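BIS(5'-nucleosyl)-tetraphosphatase (Diadenosine tetraphosphatase), putative (Plasmodium falciparum, PDB 5CFJ) probably hydrolyses diadenosine tetraphosphate (Ap4A) asymmetrically, as a member of the Nudix hydrolase family. Local coordinates at residues N80-L85 / E95-L100; L33-S38 / E67-N72; F9-C14 / T60-T65. One frame throughout, in Å; residues are numbered along the deposited sequence.

Contact 1. Residues N80-L85 / E95-L100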
loop_
_atom_site.group_PDB
_atom_site.type_symbol
_atom_site.label_atom_id
_atom_site.label_comp_id
_atom_site.label_asym_id
_atom_site.label_seq_id
_atom_site.Cartn_x
_atom_site.Cartn_y
_atom_site.Cartn_z
ATOM N N ASN A 80 10.933 -9.643 0.522
ATOM C CA ASN A 80 11.728 -9.347 1.700
ATOM C C ASN A 80 12.020 -7.853 1.868
ATOM O O ASN A 80 13.172 -7.437 1.979
ATOM C CB ASN A 80 13.030 -10.128 1.638
ATOM C CG ASN A 80 13.810 -10.016 2.903
ATOM O OD1 ASN A 80 13.225 -9.988 3.990
ATOM N ND2 ASN A 80 15.131 -9.913 2.788
ATOM N N TYR A 81 10.969 -7.045 1.890
ATOM C CA TYR A 81 11.109 -5.611 2.075
ATOM C C TYR A 81 9.977 -5.113 2.952
ATOM O O TYR A 81 8.813 -5.410 2.700
ATOM C CB TYR A 81 11.103 -4.867 0.731
ATOM C CG TYR A 81 11.194 -3.368 0.883
ATOM C CD1 TYR A 81 10.055 -2.601 1.105
ATOM C CD2 TYR A 81 12.412 -2.718 0.828
ATOM C CE1 TYR A 81 10.127 -1.225 1.273
ATOM C CE2 TYR A 81 12.496 -1.342 0.996
ATOM C CZ TYR A 81 11.346 -0.604 1.213
ATOM O OH TYR A 81 11.416 0.756 1.377
ATOM N N GLN A 82 10.318 -4.344 3.974
ATOM C CA GLN A 82 9.314 -3.660 4.781
ATOM C C GLN A 82 9.854 -2.317 5.217
ATOM O O GLN A 82 11.072 -2.120 5.312
ATOM C CB GLN A 82 8.923 -4.482 6.002
ATOM C CG GLN A 82 10.063 -4.660 6.985
ATOM C CD GLN A 82 9.631 -5.339 8.269
ATOM O OE1 GLN A 82 9.601 -4.718 9.334
ATOM N NE2 GLN A 82 9.312 -6.625 8.181
ATOM N N LYS A 83 8.953 -1.385 5.482
ATOM C CA LYS A 83 9.374 -0.105 6.026
ATOM C C LYS A 83 8.300 0.444 6.932
ATOM O O LYS A 83 7.109 0.377 6.620
ATOM C CB LYS A 83 9.696 0.909 4.922
ATOM C CG LYS A 83 10.366 2.187 5.466
ATOM C CD LYS A 83 10.776 3.182 4.394
ATOM C CE LYS A 83 11.510 4.354 5.035
ATOM N NZ LYS A 83 11.954 5.382 4.051
ATOM N N THR A 84 8.738 1.018 8.043
ATOM C CA THR A 84 7.848 1.678 8.976
ATOM C C THR A 84 7.976 3.187 8.798
ATOM O O THR A 84 9.072 3.743 8.822
ATOM C CB THR A 84 8.164 1.261 10.410
ATOM O OG1 THR A 84 7.975 -0.155 10.532
ATOM C CG2 THR A 84 7.250 1.947 11.379
ATOM N N LEU A 85 6.841 3.834 8.589
ATOM C CA LEU A 85 6.752 5.280 8.460
ATOM C C LEU A 85 6.139 5.849 9.713
ATOM O O LEU A 85 5.079 5.423 10.120
ATOM C CB LEU A 85 5.887 5.665 7.258
ATOM C CG LEU A 85 6.228 5.039 5.913
ATOM C CD1 LEU A 85 5.306 5.576 4.831
ATOM C CD2 LEU A 85 7.684 5.280 5.556
ATOM N N GLU A 95 2.168 5.435 13.203
ATOM C CA GLU A 95 3.187 4.593 12.631
ATOM C C GLU A 95 2.521 3.583 11.714
ATOM O O GLU A 95 1.602 2.903 12.146
ATOM C CB GLU A 95 3.944 3.894 13.746
ATOM C CG GLU A 95 5.377 3.706 13.462
ATOM C CD GLU A 95 6.170 3.395 14.701
ATOM O OE1 GLU A 95 5.855 2.397 15.390
ATOM O OE2 GLU A 95 7.107 4.164 14.986
ATOM N N THR A 96 2.972 3.490 10.469
ATOM C CA THR A 96 2.420 2.495 9.564
ATOM C C THR A 96 3.553 1.660 9.000
ATOM O O THR A 96 4.531 2.206 8.516
ATOM C CB THR A 96 1.627 3.131 8.423
ATOM O OG1 THR A 96 0.547 3.892 8.977
ATOM C CG2 THR A 96 1.070 2.052 7.515
ATOM N N THR A 97 3.425 0.341 9.089
ATOM C CA THR A 97 4.412 -0.560 8.525
ATOM C C THR A 97 3.857 -1.187 7.262
ATOM O O THR A 97 2.763 -1.753 7.283
ATOM C CB THR A 97 4.797 -1.646 9.519
ATOM O OG1 THR A 97 5.339 -1.031 10.692
ATOM C CG2 THR A 97 5.834 -2.582 8.935
ATOM N N TYR A 98 4.597 -1.047 6.164
ATOM C CA TYR A 98 4.225 -1.640 4.886
ATOM C C TYR A 98 5.151 -2.797 4.558
ATOM O O TYR A 98 6.368 -2.688 4.726
ATOM C CB TYR A 98 4.288 -0.606 3.767
ATOM C CG TYR A 98 3.248 0.474 3.873
ATOM C CD1 TYR A 98 1.934 0.237 3.484
ATOM C CD2 TYR A 98 3.572 1.738 4.364
ATOM C CE1 TYR A 98 0.976 1.231 3.569
ATOM C CE2 TYR A 98 2.621 2.735 4.447
ATOM C CZ TYR A 98 1.323 2.476 4.057
ATOM O OH TYR A 98 0.356 3.462 4.136
ATOM N N TYR A 99 4.557 -3.884 4.069
ATOM C CA TYR A 99 5.275 -5.083 3.640
ATOM C C TYR A 99 5.102 -5.192 2.138
ATOM O O TYR A 99 3.979 -5.201 1.653
ATOM C CB TYR A 99 4.724 -6.335 4.330
ATOM C CG TYR A 99 4.672 -6.228 5.843
ATOM C CD1 TYR A 99 3.558 -5.697 6.476
ATOM C CD2 TYR A 99 5.740 -6.636 6.630
ATOM C CE1 TYR A 99 3.495 -5.588 7.851
ATOM C CE2 TYR A 99 5.686 -6.528 8.016
ATOM C CZ TYR A 99 4.563 -5.996 8.609
ATOM O OH TYR A 99 4.487 -5.876 9.970
ATOM N N LEU A 100 6.199 -5.264 1.399
ATOM C CA LEU A 100 6.131 -5.324 -0.058
ATOM C C LEU A 100 5.657 -6.683 -0.550
ATOM O O LEU A 100 6.095 -7.717 -0.048
ATOM C CB LEU A 100 7.502 -5.015 -0.649
ATOM C CG LEU A 100 7.644 -4.916 -2.173
ATOM C CD1 LEU A 100 6.844 -3.752 -2.749
ATOM C CD2 LEU A 100 9.105 -4.795 -2.564
#
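Thr84 and Thr97 face each other as a non-hydrogen-bonded antiparallel pair, and their hydroxyls meet across the gap, OG1 of Thr84 lying 2.8 Å from OG1 of Thr97 in a hydrogen bond that either could donate. Both threonines hold OG1 beside their own backbone N (chi1 near -60° in each), which turns the two hydroxyls inward to each other. The methyl of Thr84 turns toward Glu95, two residues before Thr97, though the glutamate has more than one conformer and the closeness of this contact is doubtful.

On the same side of the sheet Gln82 and Tyr99 run alongside each other, pointing the same way. CG of Gln82 sits between the backbone N and the carbonyl carbon (chi1 65°), and from there its amide reaches the edge of the tyrosine ring, NE2 3.6 Å from CE2 of Tyr99, with the two planes almost perpendicular at 82°.

Residues 81-85 and 95-100 are facing parts of one beta hairpin, made by strands 76-89 and 92-103. Strand 6-16 runs parallel to the second of these along its other edge. Straight backbone bonds join the pair, among them Leu100 N to Tyr81 O at 2.9 Å and Leu85 N to Thr96 O at 2.8 Å.

The face carrying Lys83, Leu85, Thr96 and Tyr98 is packed differently. Leu85 crosses Tyr98 at about a right angle, its CD1 coming up to the ring edge 3.9 Å from CE2 of Tyr98, while CG2 of Thr96 covers one ring face near the rim. Lys83 extends to a salt bridge with Glu142 of helix 134-147, and the hydroxyl of Thr96 bonds to Tyr87. Where the pairing reaches Tyr81, CB of that residue rests 3.9 Å from CD2 of Leu100.

Contact 2. Residues L33-S38 / E67-N72. With SO4 (sulfate ion), chain C.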
loop_
_atom_site.group_PDB
_atom_site.type_symbol
_atom_site.label_atom_id
_atom_site.label_comp_id
_atom_site.label_asym_id
_atom_site.label_seq_id
_atom_site.Cartn_x
_atom_site.Cartn_y
_atom_site.Cartn_z
ATOM N N LEU A 33 -0.495 -0.403 -5.971
ATOM C CA LEU A 33 -1.934 -0.220 -5.832
ATOM C C LEU A 33 -2.255 0.791 -4.745
ATOM O O LEU A 33 -1.985 0.557 -3.570
ATOM C CB LEU A 33 -2.623 -1.552 -5.534
ATOM C CG LEU A 33 -4.141 -1.496 -5.347
ATOM C CD1 LEU A 33 -4.817 -0.974 -6.613
ATOM C CD2 LEU A 33 -4.693 -2.874 -4.975
ATOM N N PHE A 34 -2.846 1.909 -5.150
ATOM C CA PHE A 34 -3.254 2.955 -4.221
ATOM C C PHE A 34 -4.767 3.103 -4.223
ATOM O O PHE A 34 -5.412 2.996 -5.263
ATOM C CB PHE A 34 -2.557 4.283 -4.552
ATOM C CG PHE A 34 -1.228 4.429 -3.885
ATOM C CD1 PHE A 34 -1.039 5.402 -2.924
ATOM C CD2 PHE A 34 -0.177 3.565 -4.176
ATOM C CE1 PHE A 34 0.166 5.529 -2.272
ATOM C CE2 PHE A 34 1.032 3.693 -3.528
ATOM C CZ PHE A 34 1.206 4.675 -2.569
ATOM N N LEU A 35 -5.307 3.333 -3.032
ATOM C CA LEU A 35 -6.743 3.384 -2.805
ATOM C C LEU A 35 -7.127 4.772 -2.313
ATOM O O LEU A 35 -6.457 5.327 -1.430
ATOM C CB LEU A 35 -7.153 2.333 -1.776
ATOM C CG LEU A 35 -6.596 0.926 -1.976
ATOM C CD1 LEU A 35 -7.065 0.027 -0.840
ATOM C CD2 LEU A 35 -7.021 0.341 -3.304
ATOM N N LYS A 36 -8.192 5.330 -2.881
ATOM C CA LYS A 36 -8.636 6.669 -2.519
ATOM C C LYS A 36 -9.663 6.614 -1.397
ATOM O O LYS A 36 -10.757 6.077 -1.568
ATOM C CB LYS A 36 -9.221 7.392 -3.731
ATOM C CG LYS A 36 -9.554 8.840 -3.429
ATOM C CD LYS A 36 -10.199 9.544 -4.604
ATOM C CE LYS A 36 -10.511 10.989 -4.265
ATOM N NZ LYS A 36 -10.930 11.742 -5.473
ATOM N N ALA A 37 -9.308 7.177 -0.250
ATOM C CA ALA A 37 -10.178 7.133 0.918
ATOM C C ALA A 37 -11.520 7.814 0.664
ATOM O O ALA A 37 -11.575 8.886 0.054
ATOM C CB ALA A 37 -9.485 7.776 2.097
ATOM N N SER A 38 -12.593 7.191 1.147
ATOM C CA SER A 38 -13.948 7.730 1.014
ATOM C C SER A 38 -14.206 8.885 1.966
ATOM O O SER A 38 -15.030 9.757 1.692
ATOM C CB SER A 38 -14.995 6.644 1.276
ATOM O OG SER A 38 -14.924 5.609 0.321
ATOM N N GLU A 67 -9.687 -7.226 2.974
ATOM C CA GLU A 67 -10.899 -6.461 3.236
ATOM C C GLU A 67 -11.068 -5.309 2.259
ATOM O O GLU A 67 -12.177 -5.022 1.810
ATOM C CB GLU A 67 -10.892 -5.910 4.660
ATOM C CG GLU A 67 -11.052 -6.980 5.717
ATOM C CD GLU A 67 -11.183 -6.430 7.120
ATOM O OE1 GLU A 67 -11.608 -5.265 7.271
ATOM O OE2 GLU A 67 -10.874 -7.176 8.075
ATOM N N GLU A 68 -9.967 -4.641 1.930
ATOM C CA GLU A 68 -10.043 -3.394 1.178
ATOM C C GLU A 68 -9.956 -3.571 -0.334
ATOM O O GLU A 68 -10.291 -2.649 -1.079
ATOM C CB GLU A 68 -8.958 -2.429 1.665
ATOM C CG GLU A 68 -9.229 -1.970 3.077
ATOM C CD GLU A 68 -8.145 -1.102 3.668
ATOM O OE1 GLU A 68 -7.107 -0.841 3.020
ATOM O OE2 GLU A 68 -8.342 -0.653 4.813
ATOM N N THR A 69 -9.520 -4.740 -0.797
ATOM C CA THR A 69 -9.339 -4.960 -2.232
ATOM C C THR A 69 -9.912 -6.281 -2.740
ATOM O O THR A 69 -9.963 -6.509 -3.944
ATOM C CB THR A 69 -7.846 -4.959 -2.631
ATOM O OG1 THR A 69 -7.212 -6.140 -2.126
ATOM C CG2 THR A 69 -7.113 -3.730 -2.140
ATOM N N GLY A 70 -10.274 -7.181 -1.831
ATOM C CA GLY A 70 -10.697 -8.519 -2.212
ATOM C C GLY A 70 -9.552 -9.426 -2.645
ATOM O O GLY A 70 -9.772 -10.575 -3.006
ATOM N N ILE A 71 -8.317 -8.933 -2.585
ATOM C CA ILE A 71 -7.177 -9.730 -3.019
ATOM C C ILE A 71 -6.556 -10.445 -1.827
ATOM O O ILE A 71 -6.088 -9.799 -0.887
ATOM C CB ILE A 71 -6.115 -8.858 -3.711
ATOM C CG1 ILE A 71 -6.711 -8.154 -4.934
ATOM C CG2 ILE A 71 -4.907 -9.695 -4.087
ATOM C CD1 ILE A 71 -5.769 -7.154 -5.579
ATOM N N ASN A 72 -6.562 -11.777 -1.864
ATOM C CA ASN A 72 -6.007 -12.586 -0.788
ATOM C C ASN A 72 -4.545 -12.920 -1.042
ATOM O O ASN A 72 -4.041 -12.740 -2.150
ATOM C CB ASN A 72 -6.818 -13.871 -0.618
ATOM C CG ASN A 72 -6.906 -14.314 0.824
ATOM O OD1 ASN A 72 -6.066 -13.963 1.653
ATOM N ND2 ASN A 72 -7.933 -15.089 1.134
HETATM S S SO4 C . -7.915 13.052 -6.715
HETATM O O1 SO4 C . -8.823 12.184 -7.463
HETATM O O2 SO4 C . -8.202 12.958 -5.289
HETATM O O3 SO4 C . -6.535 12.639 -6.948
HETATM O O4 SO4 C . -8.098 14.433 -7.150
#
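Leu33 and Thr69 meet methyl to methyl: the two side chains reach toward each other tip to tip, with CD2 of Leu33 3.8 Å from CG2 of Thr69. Leu35 comes to the same methyl from another direction, crossing Thr69 at about a right angle and bringing its CD1 4.0 Å from CG2 of Thr69. That one CD1 also lies against Glu68, touching both CB and OE1 of its side chain, which is extended beyond CG. Ile71 adds a looser apolar contact, its CD1 4.5 Å from CD2 of Leu33.

No polar bond joins the two segments; those of Thr69 stay close by along its own chain, and Glu68 turns to Lys48. With chi1 at 71°, Thr69 places OG1 between its backbone N and carbonyl carbon and leaves CG2 to the leucines. This hydroxyl accepts from Ile71 N at 3.0 Å, forming an ST turn, and is also hydrogen-bonded to Thr65 O one helical turn back. It thus ties the chain together as it leaves the helix through Gly70, which departs from helical geometry with a positive phi. OE1 of Glu68 takes the backbone N of Lys48, while its OE2 lies close to the carboxylates of Glu64 and Glu115.

Hydrogen bonds to an anion lie on the far side of the strand. Lys36, fully extended, gives NZ to two sulfate oxygens, O1 at 2.9 Å and O2 at 3.0 Å; Trp44 NE1 binds the same ion, probably from the crystallisation liquor.

The contact lays the C-terminal end of helix 57-69 on strand 30-37, with Pro47 of strand 44-50 against Glu68 and Thr69, His116 of strand 116-122 beside Leu35, and Leu13 of strand 6-16 touching Leu33 and Ile71.

Contact 3. Residues F9-C14 / T60-T65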
loop_
_atom_site.group_PDB
_atom_site.type_symbol
_atom_site.label_atom_id
_atom_site.label_comp_id
_atom_site.label_asym_id
_atom_site.label_seq_id
_atom_site.Cartn_x
_atom_site.Cartn_y
_atom_site.Cartn_z
ATOM N N PHE A 9 -0.804 -1.301 9.600
ATOM C CA PHE A 9 -0.045 -2.307 8.882
ATOM C C PHE A 9 -0.704 -2.513 7.536
ATOM O O PHE A 9 -1.928 -2.622 7.447
ATOM C CB PHE A 9 -0.006 -3.613 9.686
ATOM C CG PHE A 9 0.533 -3.424 11.066
ATOM C CD1 PHE A 9 -0.299 -3.025 12.097
ATOM C CD2 PHE A 9 1.889 -3.560 11.320
ATOM C CE1 PHE A 9 0.205 -2.800 13.361
ATOM C CE2 PHE A 9 2.393 -3.337 12.584
ATOM C CZ PHE A 9 1.546 -2.963 13.601
ATOM N N GLY A 10 0.098 -2.572 6.483
ATOM C CA GLY A 10 -0.448 -2.736 5.156
ATOM C C GLY A 10 0.466 -3.473 4.215
ATOM O O GLY A 10 1.648 -3.684 4.494
ATOM N N ILE A 11 -0.099 -3.875 3.089
ATOM C CA ILE A 11 0.686 -4.480 2.029
ATOM C C ILE A 11 0.954 -3.404 0.988
ATOM O O ILE A 11 0.025 -2.799 0.452
ATOM C CB ILE A 11 -0.019 -5.688 1.367
ATOM C CG1 ILE A 11 -0.279 -6.812 2.384
ATOM C CG2 ILE A 11 0.792 -6.192 0.165
ATOM C CD1 ILE A 11 0.994 -7.494 2.900
ATOM N N LEU A 12 2.228 -3.140 0.725
ATOM C CA LEU A 12 2.603 -2.339 -0.429
ATOM C C LEU A 12 2.602 -3.290 -1.617
ATOM O O LEU A 12 3.580 -3.995 -1.885
ATOM C CB LEU A 12 3.958 -1.664 -0.232
ATOM C CG LEU A 12 4.433 -0.800 -1.396
ATOM C CD1 LEU A 12 3.451 0.345 -1.637
ATOM C CD2 LEU A 12 5.837 -0.279 -1.118
ATOM N N LEU A 13 1.452 -3.357 -2.269
ATOM C CA LEU A 13 1.223 -4.285 -3.362
ATOM C C LEU A 13 1.701 -3.665 -4.664
ATOM O O LEU A 13 1.277 -2.567 -5.029
ATOM C CB LEU A 13 -0.259 -4.662 -3.448
ATOM C CG LEU A 13 -0.600 -5.793 -4.412
ATOM C CD1 LEU A 13 0.028 -7.113 -3.945
ATOM C CD2 LEU A 13 -2.113 -5.933 -4.540
ATOM N N CYS A 14 2.596 -4.360 -5.354
ATOM C CA CYS A 14 3.136 -3.877 -6.616
ATOM C C CYS A 14 2.874 -4.874 -7.734
ATOM O O CYS A 14 2.493 -6.016 -7.484
ATOM C CB CYS A 14 4.639 -3.585 -6.503
ATOM S SG CYS A 14 5.717 -5.015 -6.409
ATOM N N THR A 60 -2.072 -8.661 10.030
ATOM C CA THR A 60 -2.940 -7.491 9.935
ATOM C C THR A 60 -2.918 -6.934 8.513
ATOM O O THR A 60 -3.955 -6.654 7.930
ATOM C CB THR A 60 -2.515 -6.399 10.927
ATOM O OG1 THR A 60 -2.675 -6.890 12.264
ATOM C CG2 THR A 60 -3.336 -5.130 10.739
ATOM N N ALA A 61 -1.725 -6.798 7.948
ATOM C CA ALA A 61 -1.576 -6.258 6.605
ATOM C C ALA A 61 -2.338 -7.109 5.581
ATOM O O ALA A 61 -3.062 -6.582 4.731
ATOM C CB ALA A 61 -0.122 -6.173 6.242
ATOM N N VAL A 62 -2.182 -8.429 5.673
ATOM C CA VAL A 62 -2.855 -9.342 4.759
ATOM C C VAL A 62 -4.373 -9.241 4.892
ATOM O O VAL A 62 -5.094 -9.140 3.893
ATOM C CB VAL A 62 -2.392 -10.791 4.998
ATOM C CG1 VAL A 62 -3.299 -11.780 4.271
ATOM C CG2 VAL A 62 -0.936 -10.951 4.555
ATOM N N ARG A 63 -4.866 -9.238 6.127
ATOM C CA ARG A 63 -6.305 -9.130 6.330
ATOM C C ARG A 63 -6.868 -7.810 5.813
ATOM O O ARG A 63 -7.887 -7.797 5.134
ATOM C CB ARG A 63 -6.661 -9.284 7.799
ATOM C CG ARG A 63 -8.170 -9.168 8.046
ATOM C CD ARG A 63 -8.549 -9.237 9.531
ATOM N NE ARG A 63 -7.661 -8.407 10.341
ATOM C CZ ARG A 63 -7.714 -7.080 10.396
ATOM N NH1 ARG A 63 -8.623 -6.410 9.691
ATOM N NH2 ARG A 63 -6.837 -6.420 11.139
ATOM N N GLU A 64 -6.211 -6.701 6.138
ATOM C CA GLU A 64 -6.696 -5.403 5.683
ATOM C C GLU A 64 -6.673 -5.304 4.162
ATOM O O GLU A 64 -7.581 -4.744 3.556
ATOM C CB GLU A 64 -5.875 -4.276 6.310
ATOM C CG GLU A 64 -6.116 -4.132 7.802
ATOM C CD GLU A 64 -7.439 -3.469 8.112
ATOM O OE1 GLU A 64 -7.933 -2.722 7.247
ATOM O OE2 GLU A 64 -7.972 -3.682 9.221
ATOM N N THR A 65 -5.649 -5.881 3.543
ATOM C CA THR A 65 -5.581 -5.886 2.088
ATOM C C THR A 65 -6.750 -6.676 1.504
ATOM O O THR A 65 -7.411 -6.224 0.564
ATOM C CB THR A 65 -4.236 -6.445 1.627
ATOM O OG1 THR A 65 -3.218 -5.542 2.071
ATOM C CG2 THR A 65 -4.167 -6.569 0.107
#
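Ala61 sits directly over Gly10, its CB 3.4 Å from C of Gly10 and the two CA atoms 4.0 Å apart. The small methyl of Ala61 lets the helix come this near to the strand backbone. Ile11 follows on the helix-facing side: its CG1 lies beside its own backbone N (chi1 -61°), 3.2 Å from OG1 of Thr65, whose side chain it crosses at about a right angle. CD1 of the same isoleucine folds back to 3.8 Å from CB of Ala61. At the other end, CB of Phe9 packs obliquely on CG2 of Thr60 at 3.8 Å, while the phenyl ring leads away and stacks with the ring of His51.

The next shell fixes the helix groups. OG1 of Thr65 donates to Ala61 O at 2.9 Å, tilted 34° from the carbonyl plane, and Thr65 N reaches the same oxygen from the opposite face, so two donors grip it and the hydroxyl is held against Ile11. Thr60 keeps CG2 toward Phe9 while its OG1 bonds to Glu55 and His51. On the outer side of the helix, NH1 of Arg63 forms a salt bridge with OE2 of Glu64 at 2.8 Å, meeting the oxygen from above the carboxylate plane, and the guanidinium also pairs with Glu55 and Glu67.

Strand 9-14 and helix 60-65 cross at -71°. Residues 49-70 fit the Nudix box, the loop-helix-loop signature of this family, and this packing sets its helix on the central mixed sheet, as in the alpha-beta-alpha sandwich of Nudix hydrolases.

Strand 6-16 is the hub of the three contacts. Contact 3 sets helix 57-69 on it; contact 1 lies along one side, its strand 92-103 probably hydrogen-bonded to it through Thr97 O to Gly10 N and Tyr99 O to Leu12 N; contact 2 lies along the other, where Leu33 N meets Leu13 O. Centres of contacts 2 and 3 are about 9 Å apart, those of 1 and 3 about 10 Å, and those of 1 and 2 about 17 Å, on opposite sides of the chain's centre. Contacts 2 and 3 interlace along the sequence and seat the Nudix-box helix on the mixed sheet; contact 1 follows both and extends that sheet by the hairpin 76-103.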